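Local atomic coordinates of UPF0342 protein yheA (Bacillus subtilis, PDB entry 2OEE), a protein that is of unknown function but belongs to the UPF0342 family and shares the YlbF/YmcA domain of proteins linked to control of the competence regulator ComK. Residues 28-32 against 82-86. Sequence-based numbering, arbitrary orientation.
Sequences LYDEV and KISQL
Leu28 and Val32 face Leu86 and Ile83 where helices 20-34 and 81-104 run roughly antiparallel, their local axes 9.4 Å apart at an angle of 149°. Leu86 is the residue most covered by the other segment: with CG anti to its backbone N (chi1 170°), it sends both methyls against the turn 28-32 of the opposite helix, CD1 lying 3.8 Å from Tyr29 N and CD2 3.8 Å from Val32 CG2. The CG2 methyl of Val32 also rests on Ile83, 4.2 Å from its CG1. One turn back, Leu28 lies across the Lys82 and Gln85 side chains at about a right angle, its CD1 3.6 Å from Gln85 O and its CD2 meeting Lys82 CD.

No direct hydrogen bond joins the two segments; a polar bridge lies along one margin instead. The Lys82 chain, nearly eclipsed at chi2 (-2°) and bent again at chi3, lays CG and CD beside the Glu31 carboxylate, CD 3.5 Å from OE2, while Lys82 NZ stays 4.0 Å from Glu31 OE2, too far for a salt bridge. Within its own turn, Lys82 NZ donates to Gln85 OE1 at 2.7 Å, well off the carbonyl plane; it also donates to a water that in turn donates to Glu31 OE1. A leucine in place of Lys82 would probably break this water bridge and deprive Gln85 OE1 of the NZ donor and the Glu31 carboxylate of a nearby positive charge.

Helix 36-48 closes the apolar side, Phe42 touching Val32 and Leu86, and Ala38 and Met41 touching Ile83. Tyr112 of the second subunit packs on Leu86 and meets the Tyr29 ring, planes at about 60°, placing this helix pair at the subunit interface.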
loop_
_atom_site.group_PDB
_atom_site.type_symbol
_atom_site.label_atom_id
_atom_site.label_comp_id
_atom_site.label_asym_id
_atom_site.label_seq_id
_atom_site.Cartn_x
_atom_site.Cartn_y
_atom_site.Cartn_z
ATOM N N LEU A 28 -9.019 21.586 -2.045
ATOM C CA LEU A 28 -10.305 21.061 -2.530
ATOM C C LEU A 28 -11.176 20.543 -1.390
ATOM O O LEU A 28 -12.398 20.750 -1.366
ATOM C CB LEU A 28 -10.074 19.924 -3.543
ATOM C CG LEU A 28 -9.757 20.395 -4.960
ATOM C CD1 LEU A 28 -9.241 19.251 -5.817
ATOM C CD2 LEU A 28 -11.021 21.030 -5.581
ATOM N N TYR A 29 -10.543 19.837 -0.455
ATOM C CA TYR A 29 -11.231 19.311 0.694
ATOM C C TYR A 29 -11.837 20.452 1.528
ATOM O O TYR A 29 -12.988 20.370 1.940
ATOM C CB TYR A 29 -10.268 18.453 1.530
ATOM C CG TYR A 29 -10.916 17.791 2.701
ATOM C CD1 TYR A 29 -11.562 16.574 2.560
ATOM C CD2 TYR A 29 -10.899 18.391 3.965
ATOM C CE1 TYR A 29 -12.163 15.955 3.648
ATOM C CE2 TYR A 29 -11.507 17.779 5.062
ATOM C CZ TYR A 29 -12.136 16.564 4.881
ATOM O OH TYR A 29 -12.746 15.935 5.934
ATOM N N ASP A 30 -11.052 21.499 1.763
ATOM C CA ASP A 30 -11.495 22.654 2.552
ATOM C C ASP A 30 -12.583 23.448 1.816
ATOM O O ASP A 30 -13.529 23.911 2.431
ATOM C CB ASP A 30 -10.315 23.577 2.829
ATOM C CG ASP A 30 -9.333 22.984 3.842
ATOM O OD1 ASP A 30 -9.671 21.987 4.496
ATOM O OD2 ASP A 30 -8.222 23.524 3.951
ATOM N N GLU A 31 -12.424 23.575 0.500
ATOM C CA GLU A 31 -13.390 24.242 -0.364
ATOM C C GLU A 31 -14.748 23.552 -0.329
ATOM O O GLU A 31 -15.793 24.214 -0.156
ATOM C CB GLU A 31 -12.848 24.324 -1.787
ATOM C CG GLU A 31 -13.634 25.235 -2.657
ATOM C CD GLU A 31 -13.147 25.273 -4.076
ATOM O OE1 GLU A 31 -11.988 24.857 -4.352
ATOM O OE2 GLU A 31 -13.951 25.735 -4.913
ATOM N N VAL A 32 -14.737 22.222 -0.446
ATOM C CA VAL A 32 -15.954 21.435 -0.320
ATOM C C VAL A 32 -16.574 21.588 1.074
ATOM O O VAL A 32 -17.804 21.746 1.206
ATOM C CB VAL A 32 -15.729 19.938 -0.733
ATOM C CG1 VAL A 32 -16.860 19.044 -0.274
ATOM C CG2 VAL A 32 -15.582 19.828 -2.274
ATOM N N LYS A 82 -17.424 20.520 -8.364
ATOM C CA LYS A 82 -16.369 20.720 -7.371
ATOM C C LYS A 82 -16.124 19.444 -6.563
ATOM O O LYS A 82 -14.972 19.080 -6.301
ATOM C CB LYS A 82 -16.742 21.836 -6.406
ATOM C CG LYS A 82 -15.695 22.903 -6.068
ATOM C CD LYS A 82 -14.283 22.749 -6.694
ATOM C CE LYS A 82 -14.242 23.740 -7.872
ATOM N NZ LYS A 82 -12.911 24.113 -8.454
ATOM N N ILE A 83 -17.186 18.783 -6.118
ATOM C CA ILE A 83 -17.015 17.506 -5.404
ATOM C C ILE A 83 -16.315 16.471 -6.296
ATOM O O ILE A 83 -15.495 15.678 -5.814
ATOM C CB ILE A 83 -18.354 16.937 -4.895
ATOM C CG1 ILE A 83 -18.943 17.854 -3.804
ATOM C CG2 ILE A 83 -18.187 15.492 -4.361
ATOM C CD1 ILE A 83 -20.398 17.496 -3.445
ATOM N N SER A 84 -16.636 16.485 -7.588
ATOM C CA SER A 84 -16.020 15.537 -8.529
ATOM C C SER A 84 -14.528 15.785 -8.625
ATOM O O SER A 84 -13.771 14.833 -8.738
ATOM C CB SER A 84 -16.620 15.658 -9.937
ATOM O OG SER A 84 -17.957 15.191 -9.918
ATOM N N GLN A 85 -14.142 17.061 -8.598
ATOM C CA GLN A 85 -12.720 17.481 -8.602
ATOM C C GLN A 85 -11.971 16.984 -7.365
ATOM O O GLN A 85 -10.838 16.509 -7.466
ATOM C CB GLN A 85 -12.594 19.001 -8.728
ATOM C CG GLN A 85 -12.992 19.538 -10.123
ATOM C CD GLN A 85 -12.825 21.033 -10.286
ATOM O OE1 GLN A 85 -12.183 21.713 -9.476
ATOM N NE2 GLN A 85 -13.436 21.571 -11.336
ATOM N N LEU A 86 -12.609 17.111 -6.200
ATOM C CA LEU A 86 -12.080 16.526 -4.966
ATOM C C LEU A 86 -11.928 14.990 -5.067
ATOM O O LEU A 86 -10.873 14.446 -4.709
ATOM C CB LEU A 86 -12.953 16.933 -3.751
ATOM C CG LEU A 86 -12.680 16.210 -2.419
ATOM C CD1 LEU A 86 -11.206 16.425 -1.951
ATOM C CD2 LEU A 86 -13.685 16.661 -1.356
HETATM O O HOH W 1 -10.859 25.037 -6.732
#